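Local coordinates for iron uptake protein A2 (Synechocystis sp., PDB 2VOZ) that binds ferric iron in the periplasm and is probably a substrate-binding subunit of an ABC transporter that imports Fe(3+), at residues Q128-L133 / G317-D322; A175-I180 / G258-V263. One frame throughout, in Å; residues are numbered along the deposited sequence.

Contact 1: Q128-L133 / G317-D322; sequences QRARVL and GQLKGD
Leu319 brings the loop 317-322 against strand 128-133, part of the long strand 124-136 in the sheet of a periplasmic solute-binding protein fold. The loop follows helix 311-314, and Gly317, at positive phi, is the first residue to leave helical geometry. Two residues on, Leu319 turns both methyls to the strand. With CG anti to the backbone N (chi1 173°) the branched end points at the strand, and the fork at CG gives each methyl its own partner: CD1 meets CB of Ala130 at 3.9 Å, while CD2 reaches the amide of Gln128. Val261 of the adjacent strand 261-268 also touches this leucine, which therefore packs on two neighbouring strands. The backbone then passes Gly321, whose CA is 7.8 Å from CA of Ala130, the closest CA pair. No hydrogen bond joins the segments, and Asp322 instead directs its carboxylate to a salt bridge with Arg257. The polar end of Gln128 is held from another quarter: NE2 bonds to the carbonyl O of Pro302, which should limit rotation of the amide. Extended beyond CG, the glutamine slants across the leucine and sets its OE1 3.8 Å from Leu319 CD2.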
loop_
_atom_site.group_PDB
_atom_site.type_symbol
_atom_site.label_atom_id
_atom_site.label_comp_id
_atom_site.label_asym_id
_atom_site.label_seq_id
_atom_site.Cartn_x
_atom_site.Cartn_y
_atom_site.Cartn_z
ATOM N N GLN B 128 3.867 22.303 11.848
ATOM C CA GLN B 128 3.518 22.471 13.235
ATOM C C GLN B 128 2.134 21.895 13.522
ATOM O O GLN B 128 1.310 21.733 12.618
ATOM C CB GLN B 128 3.651 23.933 13.673
ATOM C CG GLN B 128 2.742 24.851 13.008
ATOM C CD GLN B 128 2.999 26.334 13.357
ATOM O OE1 GLN B 128 3.190 26.704 14.517
ATOM N NE2 GLN B 128 2.991 27.173 12.341
ATOM N N ARG B 129 1.951 21.453 14.763
ATOM C CA ARG B 129 0.682 20.915 15.234
ATOM C C ARG B 129 0.396 21.648 16.537
ATOM O O ARG B 129 1.311 22.229 17.141
ATOM C CB ARG B 129 0.767 19.385 15.513
ATOM C CG ARG B 129 1.868 18.944 16.522
ATOM C CD ARG B 129 3.261 18.626 15.891
ATOM N NE ARG B 129 3.147 17.597 14.861
ATOM C CZ ARG B 129 3.024 16.281 15.124
ATOM N NH1 ARG B 129 3.048 15.848 16.381
ATOM N NH2 ARG B 129 2.849 15.414 14.140
ATOM N N ALA B 130 -0.854 21.652 16.946
ATOM C CA ALA B 130 -1.235 22.297 18.214
ATOM C C ALA B 130 -1.733 21.223 19.144
ATOM O O ALA B 130 -2.392 20.287 18.683
ATOM C CB ALA B 130 -2.376 23.333 17.946
ATOM N N ARG B 131 -1.426 21.333 20.437
ATOM C CA ARG B 131 -1.943 20.383 21.409
ATOM C C ARG B 131 -3.159 21.106 22.020
ATOM O O ARG B 131 -3.027 22.104 22.726
ATOM C CB ARG B 131 -0.880 19.968 22.456
ATOM C CG ARG B 131 -1.329 18.717 23.269
ATOM C CD ARG B 131 -0.111 17.891 23.636
ATOM N NE ARG B 131 -0.462 16.617 24.257
ATOM C CZ ARG B 131 -0.915 15.543 23.593
ATOM N NH1 ARG B 131 -1.094 15.582 22.275
ATOM N NH2 ARG B 131 -1.182 14.416 24.252
ATOM N N VAL B 132 -4.341 20.625 21.667
ATOM C CA VAL B 132 -5.556 21.365 21.942
ATOM C C VAL B 132 -6.427 20.621 22.947
ATOM O O VAL B 132 -6.061 19.555 23.429
ATOM C CB VAL B 132 -6.362 21.606 20.644
ATOM C CG1 VAL B 132 -5.591 22.532 19.674
ATOM C CG2 VAL B 132 -6.785 20.267 19.950
ATOM N N LEU B 133 -7.592 21.195 23.243
ATOM C CA LEU B 133 -8.561 20.518 24.077
ATOM C C LEU B 133 -9.702 20.028 23.225
ATOM O O LEU B 133 -10.054 20.662 22.196
ATOM C CB LEU B 133 -9.119 21.471 25.120
ATOM C CG LEU B 133 -8.098 22.212 25.983
ATOM C CD1 LEU B 133 -8.773 22.949 27.162
ATOM C CD2 LEU B 133 -7.052 21.253 26.511
ATOM N N GLY B 317 -10.331 27.815 12.563
ATOM C CA GLY B 317 -9.881 29.163 12.878
ATOM C C GLY B 317 -8.378 29.292 12.804
ATOM O O GLY B 317 -7.649 28.295 12.607
ATOM N N GLN B 318 -7.914 30.536 12.911
ATOM C CA GLN B 318 -6.489 30.839 12.866
ATOM C C GLN B 318 -5.756 30.293 14.083
ATOM O O GLN B 318 -6.171 30.485 15.238
ATOM C CB GLN B 318 -6.274 32.364 12.811
ATOM N N LEU B 319 -4.648 29.626 13.826
ATOM C CA LEU B 319 -3.795 29.175 14.923
ATOM C C LEU B 319 -3.103 30.380 15.559
ATOM O O LEU B 319 -2.440 31.157 14.872
ATOM C CB LEU B 319 -2.750 28.195 14.400
ATOM C CG LEU B 319 -1.655 27.741 15.366
ATOM C CD1 LEU B 319 -2.215 26.908 16.489
ATOM C CD2 LEU B 319 -0.607 26.975 14.565
ATOM N N LYS B 320 -3.251 30.517 16.870
ATOM C CA LYS B 320 -2.515 31.570 17.611
ATOM C C LYS B 320 -1.554 30.890 18.543
ATOM O O LYS B 320 -1.898 30.589 19.677
ATOM C CB LYS B 320 -3.469 32.474 18.399
ATOM C CG LYS B 320 -4.426 33.250 17.517
ATOM C CD LYS B 320 -5.512 33.912 18.359
ATOM C CE LYS B 320 -6.810 33.138 18.318
ATOM N NZ LYS B 320 -7.518 33.321 17.005
ATOM N N GLY B 321 -0.353 30.620 18.054
ATOM C CA GLY B 321 0.583 29.813 18.831
ATOM C C GLY B 321 1.347 30.598 19.862
ATOM O O GLY B 321 1.654 31.759 19.649
ATOM N N ASP B 322 1.669 29.938 20.962
ATOM C CA ASP B 322 2.619 30.448 21.937
ATOM C C ASP B 322 3.946 30.752 21.227
ATOM O O ASP B 322 4.444 29.908 20.460
ATOM C CB ASP B 322 2.787 29.368 23.012
ATOM C CG ASP B 322 3.592 29.834 24.216
ATOM O OD1 ASP B 322 4.547 30.617 24.072
ATOM O OD2 ASP B 322 3.249 29.391 25.336
#

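Contact 2: A175-I180 / G258-V263; sequences ASRIAI and GTHVNV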
loop_
_atom_site.group_PDB
_atom_site.type_symbol
_atom_site.label_atom_id
_atom_site.label_comp_id
_atom_site.label_asym_id
_atom_site.label_seq_id
_atom_site.Cartn_x
_atom_site.Cartn_y
_atom_site.Cartn_z
ATOM N N ALA B 175 6.858 20.329 29.499
ATOM C CA ALA B 175 8.124 21.058 29.384
ATOM C C ALA B 175 7.860 22.521 29.105
ATOM O O ALA B 175 8.526 23.397 29.647
ATOM C CB ALA B 175 8.927 20.454 28.260
ATOM N N SER B 176 6.893 22.790 28.230
ATOM C CA SER B 176 6.540 24.190 27.944
ATOM C C SER B 176 6.006 24.920 29.192
ATOM O O SER B 176 6.301 26.104 29.383
ATOM C CB SER B 176 5.559 24.287 26.783
ATOM O OG SER B 176 4.239 23.971 27.156
ATOM N N ARG B 177 5.233 24.227 30.031
ATOM C CA ARG B 177 4.714 24.859 31.232
ATOM C C ARG B 177 5.868 25.151 32.188
ATOM O O ARG B 177 5.864 26.208 32.829
ATOM C CB ARG B 177 3.666 23.990 31.925
ATOM C CG ARG B 177 2.404 23.697 31.102
ATOM C CD ARG B 177 1.778 24.983 30.511
ATOM N NE ARG B 177 2.227 25.151 29.136
ATOM C CZ ARG B 177 1.719 26.048 28.283
ATOM N NH1 ARG B 177 2.168 26.089 27.033
ATOM N NH2 ARG B 177 0.780 26.894 28.699
ATOM N N ILE B 178 6.829 24.228 32.294
ATOM C CA ILE B 178 8.030 24.490 33.148
ATOM C C ILE B 178 8.795 25.742 32.645
ATOM O O ILE B 178 9.177 26.640 33.431
ATOM C CB ILE B 178 8.958 23.299 33.183
ATOM C CG1 ILE B 178 8.256 22.091 33.811
ATOM C CG2 ILE B 178 10.232 23.638 33.971
ATOM C CD1 ILE B 178 9.078 20.795 33.719
ATOM N N ALA B 179 9.011 25.812 31.339
ATOM C CA ALA B 179 9.713 26.940 30.725
ATOM C C ALA B 179 9.024 28.267 31.090
ATOM O O ALA B 179 9.678 29.274 31.398
ATOM C CB ALA B 179 9.777 26.740 29.196
ATOM N N ILE B 180 7.694 28.252 31.102
ATOM C CA ILE B 180 6.870 29.439 31.275
ATOM C C ILE B 180 6.697 29.783 32.756
ATOM O O ILE B 180 6.885 30.929 33.124
ATOM C CB ILE B 180 5.450 29.269 30.628
ATOM C CG1 ILE B 180 5.532 29.161 29.088
ATOM C CG2 ILE B 180 4.498 30.440 31.030
ATOM C CD1 ILE B 180 4.239 28.560 28.501
ATOM N N GLY B 258 -0.892 31.902 24.086
ATOM C CA GLY B 258 -1.178 31.238 22.801
ATOM C C GLY B 258 -1.248 29.743 23.056
ATOM O O GLY B 258 -0.788 29.246 24.085
ATOM N N THR B 259 -1.792 29.021 22.082
ATOM C CA THR B 259 -1.938 27.586 22.210
ATOM C C THR B 259 -0.531 26.945 22.154
ATOM O O THR B 259 0.340 27.394 21.434
ATOM C CB THR B 259 -2.753 27.094 20.991
ATOM O OG1 THR B 259 -4.049 27.734 20.999
ATOM C CG2 THR B 259 -2.889 25.555 21.011
ATOM N N HIS B 260 -0.359 25.824 22.828
ATOM C CA HIS B 260 0.928 25.143 22.776
ATOM C C HIS B 260 1.097 24.584 21.358
ATOM O O HIS B 260 0.229 23.887 20.871
ATOM C CB HIS B 260 0.933 24.005 23.787
ATOM C CG HIS B 260 2.106 23.086 23.655
ATOM N ND1 HIS B 260 3.348 23.406 24.152
ATOM C CD2 HIS B 260 2.221 21.852 23.110
ATOM C CE1 HIS B 260 4.182 22.406 23.907
ATOM N NE2 HIS B 260 3.521 21.449 23.277
ATOM N N VAL B 261 2.195 24.930 20.709
ATOM C CA VAL B 261 2.488 24.326 19.403
ATOM C C VAL B 261 3.767 23.482 19.503
ATOM O O VAL B 261 4.594 23.652 20.437
ATOM C CB VAL B 261 2.581 25.360 18.280
ATOM C CG1 VAL B 261 1.199 26.010 18.041
ATOM C CG2 VAL B 261 3.684 26.395 18.597
ATOM N N ASN B 262 3.897 22.528 18.594
ATOM C CA ASN B 262 5.089 21.721 18.513
ATOM C C ASN B 262 5.333 21.487 17.024
ATOM O O ASN B 262 4.470 21.800 16.209
ATOM C CB ASN B 262 4.863 20.400 19.261
ATOM C CG ASN B 262 6.147 19.790 19.745
ATOM O OD1 ASN B 262 7.210 19.963 19.127
ATOM N ND2 ASN B 262 6.060 19.042 20.853
ATOM N N VAL B 263 6.510 20.978 16.690
ATOM C CA VAL B 263 6.898 20.867 15.291
ATOM C C VAL B 263 7.296 19.476 14.891
ATOM O O VAL B 263 7.667 18.656 15.739
ATOM C CB VAL B 263 8.085 21.845 14.938
ATOM C CG1 VAL B 263 7.692 23.298 15.158
ATOM C CG2 VAL B 263 9.351 21.515 15.789
HETATM O O HOH W 1 0.898 28.516 26.168
#
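Ser176 and His260 mark the closest backbone approach, their CA atoms 7.7 Å apart, where helix 168-181 passes the residues leading into strand 261-268. OG of Ser176 comes within 3.2 Å of ND1 of His260, approaching the ring obliquely, with CB close behind at 3.5 Å from the same ND1. The hydroxyl hydrogen-bonds to the carbonyl O of Leu173, about one turn earlier in the helix, and is gripped side-on by its neighbour: Arg177 sends NE (3.1 Å) and NH1 (3.0 Å) to Ser176 OG, which lies in the guanidinium plane. Bends at chi2 and chi3 fold the arginine back for this grip. Ile180 CD1 covers one face of the guanidinium, Glu149 pairs with NH2, and the His260 ring stands at 78° to its plane. Without the hydroxyl, as with an alanine here, Arg177 NE and NH1 would probably lose their shared acceptor and the guanidinium would be freer to turn. A water bridges the segments, accepting from Arg177 NH1 at 2.9 Å and donating to Gly258 O at 2.8 Å. With NH1 only 4.1 Å from His260 ND1, the arginine's charge, though partly balanced by Glu149, is likely to make protonation of the histidine less easy.

In the fold
Contacts 1 and 2 have centres 11 Å apart and meet on the same sheet, where strands 124-136 and 261-268 run antiparallel as neighbours. The loop 317-322 also runs beside 258-263: Lys320 O lies 2.9 Å from Thr259 N, and Asp322 N 2.9 Å from Thr259 O, both probable hydrogen bonds. Asp322 OD2 packs 3.4 Å from Ile180 CD1, so the loop reaches the helix of contact 2 as well. Both contacts lie near the tyrosines of the ferric-iron site, here in the apo form, without including any of them. The side chain of Ala130 is about 8 Å from that of Tyr225, and that of His260 about 7 Å from that of Tyr169.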